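Local coordinates for protein death domain of TUBE (Drosophila melanogaster, PDB 1D2Z) that recruits the kinase Pelle to the plasma membrane and activates it, through contact between their death domains, in the Toll pathway that sets embryonic dorsoventral polarity, at residues 18-22 / 125-130; 34-40 / 113-119; 48-54 / 106-112. All coordinates share one frame; numbering follows the deposited sequence.

Contact 1 (18-22 / 125-130)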
loop_
_atom_site.group_PDB
_atom_site.type_symbol
_atom_site.label_atom_id
_atom_site.label_comp_id
_atom_site.label_asym_id
_atom_site.label_seq_id
_atom_site.Cartn_x
_atom_site.Cartn_y
_atom_site.Cartn_z
ATOM N N ASP B 18 10.233 11.993 -8.717
ATOM C CA ASP B 18 9.410 10.810 -8.934
ATOM C C ASP B 18 9.565 9.854 -7.755
ATOM O O ASP B 18 8.581 9.294 -7.267
ATOM C CB ASP B 18 9.771 10.119 -10.252
ATOM C CG ASP B 18 9.148 10.800 -11.455
ATOM O OD1 ASP B 18 8.031 11.352 -11.327
ATOM O OD2 ASP B 18 9.767 10.772 -12.537
ATOM N N ILE B 19 10.803 9.688 -7.295
ATOM C CA ILE B 19 11.082 8.830 -6.149
ATOM C C ILE B 19 10.377 9.421 -4.930
ATOM O O ILE B 19 9.841 8.687 -4.106
ATOM C CB ILE B 19 12.597 8.733 -5.853
ATOM C CG1 ILE B 19 13.309 7.932 -6.949
ATOM C CG2 ILE B 19 12.831 8.077 -4.498
ATOM C CD1 ILE B 19 12.844 6.484 -7.069
ATOM N N TYR B 20 10.335 10.750 -4.857
ATOM C CA TYR B 20 9.695 11.424 -3.734
ATOM C C TYR B 20 8.199 11.134 -3.661
ATOM O O TYR B 20 7.651 10.975 -2.569
ATOM C CB TYR B 20 9.932 12.935 -3.791
ATOM C CG TYR B 20 9.362 13.670 -2.597
ATOM C CD1 TYR B 20 9.868 13.448 -1.316
ATOM C CD2 TYR B 20 8.294 14.556 -2.740
ATOM C CE1 TYR B 20 9.325 14.084 -0.207
ATOM C CE2 TYR B 20 7.742 15.199 -1.635
ATOM C CZ TYR B 20 8.265 14.956 -0.373
ATOM O OH TYR B 20 7.728 15.575 0.730
ATOM N N ARG B 21 7.534 11.103 -4.815
ATOM C CA ARG B 21 6.103 10.815 -4.840
ATOM C C ARG B 21 5.880 9.388 -4.343
ATOM O O ARG B 21 4.962 9.132 -3.567
ATOM C CB ARG B 21 5.524 11.029 -6.241
ATOM C CG ARG B 21 5.523 12.499 -6.656
ATOM C CD ARG B 21 4.672 12.753 -7.884
ATOM N NE ARG B 21 5.240 12.140 -9.079
ATOM C CZ ARG B 21 4.542 11.831 -10.166
ATOM N NH1 ARG B 21 3.234 12.072 -10.218
ATOM N NH2 ARG B 21 5.153 11.283 -11.208
ATOM N N LEU B 22 6.768 8.481 -4.747
ATOM C CA LEU B 22 6.705 7.087 -4.310
ATOM C C LEU B 22 6.937 7.029 -2.795
ATOM O O LEU B 22 6.242 6.305 -2.078
ATOM C CB LEU B 22 7.778 6.253 -5.021
ATOM C CG LEU B 22 8.023 4.834 -4.489
ATOM C CD1 LEU B 22 6.784 3.958 -4.676
ATOM C CD2 LEU B 22 9.203 4.229 -5.209
ATOM N N PHE B 125 1.268 2.673 -8.407
ATOM C CA PHE B 125 1.909 3.928 -8.782
ATOM C C PHE B 125 3.123 3.654 -9.669
ATOM O O PHE B 125 3.304 4.303 -10.696
ATOM C CB PHE B 125 2.341 4.701 -7.534
ATOM C CG PHE B 125 3.147 5.938 -7.841
ATOM C CD1 PHE B 125 2.526 7.084 -8.334
ATOM C CD2 PHE B 125 4.525 5.948 -7.656
ATOM C CE1 PHE B 125 3.272 8.227 -8.640
ATOM C CE2 PHE B 125 5.277 7.082 -7.957
ATOM C CZ PHE B 125 4.649 8.223 -8.451
ATOM N N VAL B 126 3.955 2.701 -9.267
ATOM C CA VAL B 126 5.140 2.355 -10.041
ATOM C C VAL B 126 4.764 1.774 -11.406
ATOM O O VAL B 126 5.391 2.094 -12.419
ATOM C CB VAL B 126 6.056 1.368 -9.269
ATOM C CG1 VAL B 126 7.142 0.807 -10.187
ATOM C CG2 VAL B 126 6.698 2.082 -8.066
ATOM N N ALA B 127 3.726 0.943 -11.437
ATOM C CA ALA B 127 3.286 0.329 -12.689
ATOM C C ALA B 127 2.754 1.363 -13.680
ATOM O O ALA B 127 3.185 1.410 -14.832
ATOM C CB ALA B 127 2.224 -0.730 -12.419
ATOM N N LEU B 128 1.839 2.202 -13.213
ATOM C CA LEU B 128 1.234 3.222 -14.059
ATOM C C LEU B 128 2.163 4.387 -14.400
ATOM O O LEU B 128 2.548 4.567 -15.559
ATOM C CB LEU B 128 -0.041 3.753 -13.402
ATOM C CG LEU B 128 -1.188 2.754 -13.251
ATOM C CD1 LEU B 128 -2.275 3.322 -12.352
ATOM C CD2 LEU B 128 -1.743 2.413 -14.626
ATOM N N ASP B 129 2.547 5.145 -13.379
ATOM C CA ASP B 129 3.396 6.319 -13.549
ATOM C C ASP B 129 4.805 6.075 -14.098
ATOM O O ASP B 129 5.255 6.802 -14.981
ATOM C CB ASP B 129 3.473 7.095 -12.229
ATOM C CG ASP B 129 4.002 8.507 -12.408
ATOM O OD1 ASP B 129 5.237 8.693 -12.368
ATOM O OD2 ASP B 129 3.179 9.430 -12.573
ATOM N N PHE B 130 5.505 5.073 -13.573
ATOM C CA PHE B 130 6.869 4.780 -14.021
ATOM C C PHE B 130 6.977 3.930 -15.289
ATOM O O PHE B 130 7.779 4.230 -16.178
ATOM C CB PHE B 130 7.666 4.069 -12.920
ATOM C CG PHE B 130 8.022 4.935 -11.740
ATOM C CD1 PHE B 130 7.387 6.150 -11.513
ATOM C CD2 PHE B 130 8.986 4.506 -10.832
ATOM C CE1 PHE B 130 7.705 6.923 -10.399
ATOM C CE2 PHE B 130 9.311 5.273 -9.712
ATOM C CZ PHE B 130 8.669 6.482 -9.496
#
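L22 and the ring of F125 meet on the close-packed side of this helix pair. L22 CB lies 3.9 Å from F125 CE2. Further in, L22 CD1 touches V126 CG2 at the same distance. The ring of F130 turns its edge to the other helix: CZ lies 3.6 Å from D18 O, and CE1 packs on D18 CB. Helices 16-27 and 120-130 belong to the death-domain helical bundle. Here they run nearly antiparallel, with local axes 151° apart and 11.3 Å at closest approach. L110 and I92 of two further helices close the inner side around L22.

The other side is polar and partly exposed. R21 bends at chi3 (-68°), which carries its guanidinium to the edge of the F125 ring. The ring points CZ at the centre of one guanidinium face, and the two planes stand 86° apart. R21 NH2 makes salt bridges to D129 OD1 at 2.8 Å and to D18 OD1 at 2.9 Å. A methionine in place of R21 would probably leave D18 OD1 and D129 OD1, 4.0 Å apart, without the guanidinium that joins them, and with K4 left to offset their charge. K4 also forms a salt bridge with D129, and the hydroxyl of Y5 bonds D18 OD2.

Contact 2 (34-40 / 113-119)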
loop_
_atom_site.group_PDB
_atom_site.type_symbol
_atom_site.label_atom_id
_atom_site.label_comp_id
_atom_site.label_asym_id
_atom_site.label_seq_id
_atom_site.Cartn_x
_atom_site.Cartn_y
_atom_site.Cartn_z
ATOM N N LYS B 34 8.206 -2.472 5.711
ATOM C CA LYS B 34 7.823 -3.757 5.140
ATOM C C LYS B 34 8.638 -4.069 3.887
ATOM O O LYS B 34 9.082 -5.201 3.694
ATOM C CB LYS B 34 6.330 -3.773 4.822
ATOM C CG LYS B 34 5.445 -3.487 6.025
ATOM C CD LYS B 34 3.977 -3.535 5.642
ATOM C CE LYS B 34 3.099 -3.137 6.805
ATOM N NZ LYS B 34 1.660 -3.342 6.498
ATOM N N LEU B 35 8.821 -3.068 3.031
ATOM C CA LEU B 35 9.603 -3.250 1.810
ATOM C C LEU B 35 11.072 -3.510 2.152
ATOM O O LEU B 35 11.664 -4.479 1.680
ATOM C CB LEU B 35 9.495 -2.010 0.910
ATOM C CG LEU B 35 10.464 -1.894 -0.280
ATOM C CD1 LEU B 35 10.262 -3.036 -1.267
ATOM C CD2 LEU B 35 10.264 -0.554 -0.970
ATOM N N MET B 36 11.635 -2.656 3.004
ATOM C CA MET B 36 13.041 -2.764 3.386
ATOM C C MET B 36 13.400 -4.111 3.987
ATOM O O MET B 36 14.460 -4.666 3.689
ATOM C CB MET B 36 13.424 -1.648 4.356
ATOM C CG MET B 36 14.917 -1.567 4.658
ATOM S SD MET B 36 15.356 -0.073 5.551
ATOM C CE MET B 36 17.140 -0.297 5.714
ATOM N N SER B 37 12.482 -4.653 4.782
ATOM C CA SER B 37 12.676 -5.931 5.456
ATOM C C SER B 37 12.714 -7.149 4.550
ATOM O O SER B 37 13.305 -8.164 4.913
ATOM C CB SER B 37 11.594 -6.128 6.521
ATOM O OG SER B 37 11.738 -5.175 7.560
ATOM N N ILE B 38 12.073 -7.067 3.386
ATOM C CA ILE B 38 12.044 -8.209 2.480
ATOM C C ILE B 38 12.984 -8.150 1.279
ATOM O O ILE B 38 12.982 -9.062 0.457
ATOM C CB ILE B 38 10.613 -8.527 1.995
ATOM C CG1 ILE B 38 10.097 -7.426 1.067
ATOM C CG2 ILE B 38 9.682 -8.696 3.203
ATOM C CD1 ILE B 38 8.960 -7.882 0.159
ATOM N N ILE B 39 13.796 -7.098 1.187
ATOM C CA ILE B 39 14.742 -6.966 0.074
ATOM C C ILE B 39 15.743 -8.115 0.154
ATOM O O ILE B 39 16.531 -8.189 1.094
ATOM C CB ILE B 39 15.488 -5.619 0.128
ATOM C CG1 ILE B 39 14.519 -4.472 -0.173
ATOM C CG2 ILE B 39 16.654 -5.611 -0.852
ATOM C CD1 ILE B 39 15.063 -3.101 0.172
ATOM N N PRO B 40 15.695 -9.044 -0.815
ATOM C CA PRO B 40 16.597 -10.199 -0.852
ATOM C C PRO B 40 18.049 -9.771 -1.015
ATOM O O PRO B 40 18.350 -8.747 -1.635
ATOM C CB PRO B 40 16.112 -10.975 -2.081
ATOM C CG PRO B 40 14.668 -10.558 -2.215
ATOM C CD PRO B 40 14.763 -9.087 -1.955
ATOM N N LEU B 113 8.970 -6.509 -5.634
ATOM C CA LEU B 113 9.083 -6.566 -4.174
ATOM C C LEU B 113 7.869 -5.876 -3.536
ATOM O O LEU B 113 7.362 -6.335 -2.518
ATOM C CB LEU B 113 10.392 -5.939 -3.681
ATOM C CG LEU B 113 11.675 -6.725 -4.003
ATOM C CD1 LEU B 113 12.886 -5.992 -3.462
ATOM C CD2 LEU B 113 11.603 -8.129 -3.400
ATOM N N LEU B 114 7.378 -4.802 -4.160
ATOM C CA LEU B 114 6.206 -4.093 -3.640
ATOM C C LEU B 114 4.998 -5.030 -3.653
ATOM O O LEU B 114 4.223 -5.079 -2.695
ATOM C CB LEU B 114 5.908 -2.842 -4.472
ATOM C CG LEU B 114 6.913 -1.688 -4.386
ATOM C CD1 LEU B 114 6.549 -0.616 -5.412
ATOM C CD2 LEU B 114 6.914 -1.104 -2.983
ATOM N N VAL B 115 4.882 -5.808 -4.727
ATOM C CA VAL B 115 3.792 -6.767 -4.889
ATOM C C VAL B 115 3.893 -7.878 -3.837
ATOM O O VAL B 115 2.893 -8.248 -3.229
ATOM C CB VAL B 115 3.804 -7.378 -6.315
ATOM C CG1 VAL B 115 2.765 -8.507 -6.439
ATOM C CG2 VAL B 115 3.527 -6.285 -7.349
ATOM N N GLN B 116 5.107 -8.385 -3.613
ATOM C CA GLN B 116 5.347 -9.437 -2.621
ATOM C C GLN B 116 4.914 -9.000 -1.215
ATOM O O GLN B 116 4.408 -9.809 -0.435
ATOM C CB GLN B 116 6.834 -9.830 -2.610
ATOM C CG GLN B 116 7.241 -10.773 -1.464
ATOM C CD GLN B 116 6.590 -12.143 -1.557
ATOM O OE1 GLN B 116 6.294 -12.640 -2.653
ATOM N NE2 GLN B 116 6.379 -12.774 -0.407
ATOM N N ALA B 117 5.117 -7.724 -0.895
ATOM C CA ALA B 117 4.736 -7.194 0.416
ATOM C C ALA B 117 3.309 -6.620 0.447
ATOM O O ALA B 117 2.886 -6.036 1.450
ATOM C CB ALA B 117 5.742 -6.133 0.862
ATOM N N GLU B 118 2.585 -6.787 -0.658
ATOM C CA GLU B 118 1.210 -6.298 -0.805
ATOM C C GLU B 118 1.054 -4.784 -0.649
ATOM O O GLU B 118 0.012 -4.297 -0.193
ATOM C CB GLU B 118 0.252 -7.036 0.139
ATOM C CG GLU B 118 0.227 -8.547 -0.086
ATOM C CD GLU B 118 -0.957 -9.250 0.568
ATOM O OE1 GLU B 118 -1.397 -8.841 1.666
ATOM O OE2 GLU B 118 -1.444 -10.231 -0.021
ATOM N N LEU B 119 2.097 -4.053 -1.036
ATOM C CA LEU B 119 2.105 -2.591 -0.983
ATOM C C LEU B 119 1.543 -2.147 -2.337
ATOM O O LEU B 119 2.251 -1.585 -3.180
ATOM C CB LEU B 119 3.543 -2.090 -0.777
ATOM C CG LEU B 119 4.260 -2.700 0.446
ATOM C CD1 LEU B 119 5.686 -2.158 0.566
ATOM C CD2 LEU B 119 3.474 -2.414 1.731
#
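L35 and L113 cross at about a right angle, with L35 CD1 set against L113 CB at 3.8 Å. L35 has CG anti to its backbone N (chi1 168°), and its two methyl groups diverge from there. L35 CD2 runs obliquely past L114 and meets L114 CD2 at 3.9 Å. At the root of the same side chain, L35 CB receives L119 CD1. L113 points its own branches the other way, at the end of the 34-40 segment. It meets P40 tip to tip, L113 CD2 lying 3.6 Å from P40 CD, while L113 CD1 packs across I39 CG1.

This is apolar core packing of the death-domain bundle, between the ends of helices 31-38 and 107-116 and the residues just after them. A Schellman motif ends helix 107-116, with E118 as its positive-phi residue. L119 N bonds L114 O and E118 N bonds V115 O.

I38 CD1 lies 3.5 Å from L113 O and also packs on A117 CB and Q116 CG. F56 packs beside I38 and Q116. At the start of segment 34-40, K34 crosses L119 obliquely, with K34 CD 4.1 Å from L119 CD2. The extended lysine chain then leaves the contact, and its NZ bonds Q72 of the Pelle death domain.

Contact 3 (48-54 / 106-112)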
loop_
_atom_site.group_PDB
_atom_site.type_symbol
_atom_site.label_atom_id
_atom_site.label_comp_id
_atom_site.label_asym_id
_atom_site.label_seq_id
_atom_site.Cartn_x
_atom_site.Cartn_y
_atom_site.Cartn_z
ATOM N N CYS B 48 16.630 -10.189 -12.557
ATOM C CA CYS B 48 15.396 -10.194 -11.771
ATOM C C CYS B 48 14.419 -9.072 -12.124
ATOM O O CYS B 48 13.283 -9.074 -11.647
ATOM C CB CYS B 48 15.721 -10.101 -10.276
ATOM S SG CYS B 48 16.461 -11.569 -9.533
ATOM N N SER B 49 14.853 -8.130 -12.961
ATOM C CA SER B 49 14.029 -6.979 -13.347
ATOM C C SER B 49 12.807 -7.252 -14.220
ATOM O O SER B 49 11.774 -6.590 -14.066
ATOM C CB SER B 49 14.892 -5.908 -14.019
ATOM O OG SER B 49 15.867 -5.389 -13.130
ATOM N N GLY B 50 12.935 -8.187 -15.160
ATOM C CA GLY B 50 11.822 -8.511 -16.043
ATOM C C GLY B 50 10.587 -8.979 -15.292
ATOM O O GLY B 50 10.678 -9.389 -14.137
ATOM N N ALA B 51 9.426 -8.899 -15.938
ATOM C CA ALA B 51 8.172 -9.324 -15.322
ATOM C C ALA B 51 8.216 -10.816 -14.990
ATOM O O ALA B 51 8.537 -11.645 -15.847
ATOM C CB ALA B 51 6.993 -9.012 -16.243
ATOM N N GLY B 52 7.964 -11.140 -13.723
ATOM C CA GLY B 52 7.980 -12.522 -13.280
ATOM C C GLY B 52 9.371 -13.124 -13.224
ATOM O O GLY B 52 9.521 -14.348 -13.152
ATOM N N CYS B 53 10.391 -12.269 -13.262
ATOM C CA CYS B 53 11.774 -12.725 -13.213
ATOM C C CYS B 53 12.342 -12.770 -11.802
ATOM O O CYS B 53 13.418 -13.328 -11.586
ATOM C CB CYS B 53 12.666 -11.861 -14.106
ATOM S SG CYS B 53 12.380 -12.095 -15.872
ATOM N N LEU B 54 11.644 -12.161 -10.848
ATOM C CA LEU B 54 12.114 -12.173 -9.467
ATOM C C LEU B 54 11.360 -13.230 -8.670
ATOM O O LEU B 54 10.250 -12.990 -8.194
ATOM C CB LEU B 54 11.958 -10.790 -8.814
ATOM C CG LEU B 54 12.792 -10.454 -7.563
ATOM C CD1 LEU B 54 12.611 -8.989 -7.217
ATOM C CD2 LEU B 54 12.413 -11.316 -6.372
ATOM N N THR B 106 16.585 -1.805 -9.288
ATOM C CA THR B 106 15.894 -1.235 -10.437
ATOM C C THR B 106 14.390 -1.122 -10.196
ATOM O O THR B 106 13.863 -1.674 -9.229
ATOM C CB THR B 106 16.106 -2.113 -11.684
ATOM O OG1 THR B 106 15.703 -3.456 -11.386
ATOM C CG2 THR B 106 17.578 -2.102 -12.118
ATOM N N VAL B 107 13.709 -0.426 -11.106
ATOM C CA VAL B 107 12.265 -0.232 -11.046
ATOM C C VAL B 107 11.512 -1.568 -11.109
ATOM O O VAL B 107 10.471 -1.729 -10.465
ATOM C CB VAL B 107 11.772 0.672 -12.208
ATOM C CG1 VAL B 107 10.247 0.723 -12.240
ATOM C CG2 VAL B 107 12.336 2.085 -12.059
ATOM N N GLY B 108 12.039 -2.507 -11.896
ATOM C CA GLY B 108 11.418 -3.816 -12.048
ATOM C C GLY B 108 11.523 -4.636 -10.775
ATOM O O GLY B 108 10.581 -5.333 -10.404
ATOM N N VAL B 109 12.680 -4.564 -10.117
ATOM C CA VAL B 109 12.898 -5.270 -8.864
ATOM C C VAL B 109 12.026 -4.638 -7.779
ATOM O O VAL B 109 11.424 -5.343 -6.975
ATOM C CB VAL B 109 14.390 -5.246 -8.452
ATOM C CG1 VAL B 109 14.549 -5.600 -6.982
ATOM C CG2 VAL B 109 15.173 -6.235 -9.305
ATOM N N LEU B 110 11.936 -3.309 -7.785
ATOM C CA LEU B 110 11.114 -2.597 -6.806
ATOM C C LEU B 110 9.647 -3.004 -6.945
ATOM O O LEU B 110 9.004 -3.358 -5.959
ATOM C CB LEU B 110 11.243 -1.084 -6.982
ATOM C CG LEU B 110 10.185 -0.221 -6.277
ATOM C CD1 LEU B 110 10.381 -0.268 -4.768
ATOM C CD2 LEU B 110 10.262 1.215 -6.786
ATOM N N LEU B 111 9.139 -2.982 -8.176
ATOM C CA LEU B 111 7.748 -3.337 -8.441
ATOM C C LEU B 111 7.393 -4.724 -7.914
ATOM O O LEU B 111 6.398 -4.884 -7.215
ATOM C CB LEU B 111 7.435 -3.253 -9.940
ATOM C CG LEU B 111 6.032 -3.735 -10.344
ATOM C CD1 LEU B 111 4.983 -2.889 -9.647
ATOM C CD2 LEU B 111 5.843 -3.677 -11.860
ATOM N N GLN B 112 8.217 -5.714 -8.236
ATOM C CA GLN B 112 7.967 -7.080 -7.791
ATOM C C GLN B 112 8.053 -7.236 -6.272
ATOM O O GLN B 112 7.283 -7.997 -5.685
ATOM C CB GLN B 112 8.895 -8.051 -8.515
ATOM C CG GLN B 112 8.521 -8.207 -9.976
ATOM C CD GLN B 112 9.528 -9.015 -10.759
ATOM O OE1 GLN B 112 9.368 -10.223 -10.939
ATOM N NE2 GLN B 112 10.567 -8.348 -11.248
HETATM O O HOH W 1 7.594 -11.848 -9.754
#
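Helix 45-49 of the death-domain bundle is followed by a type II beta turn, G50 to C53; the residues flanking the turn pack on helix 107-116, within its first six residues, and on its N-cap. Q112 carries the polar part of this contact, one amide serving three backbone groups of the protein. Its CG is anti to the carbonyl carbon (chi1 -71°), and the chain runs extended from there into the bend of the loop. On one side of the amide, NE2 donates to C48 O at 2.8 Å. It also donates to G108 O, one turn back in its own helix, by a nearly straight bond (169°). G108 O accepts Q112 N as well, and the two donors reach it from opposite faces of its carbonyl plane. On the other side, OE1 accepts from L54 N at 3.0 Å, with the donor tilted from the amide plane. A water also donates to OE1, and to L54 O. These bonds should fix the rotation of the amide.

The backbones come very close at S49 and G108, whose CA atoms are 4.3 Å apart. G108 CA makes a C-H...O contact with S49 O. G108 has no side chain, which lets S49 O come this near. Beside this point V109 divides its methyl groups. CG1 meets L54 CD1 at 3.9 Å, the two side chains crossing at about a right angle, and CG2 touches C48 CB. E59 of helix 56-59 touches C48 and L54.

T106 is the N-cap of helix 107-116. Its OG1 takes a weak capping bond from V109 N. The same OG1 donates to S49 OG at 2.6 Å, and S49 OG is also bonded to V45 O.

Overall arrangement
Helix 107-116 ties the three contacts together. Contact 3 uses its first six residues and contact 2 its last turn; their centres are about 12 Å apart. Contact 1 lies about 14 Å from contact 3 and about 16 Å from contact 2, between centres. It pairs helix 16-27 with helix 120-130, the next helix after 107-116. V126, packing on V107, L110 and L114, and L22, packing on L110, join contact 1 to helix 107-116. Along the chain the contacts are nested: contact 3 inside contact 2, and contact 2 inside contact 1. The last two helices thus close the bundle on three earlier ones. Of the three contacts, contact 2 alone is touched by the Pelle death domain.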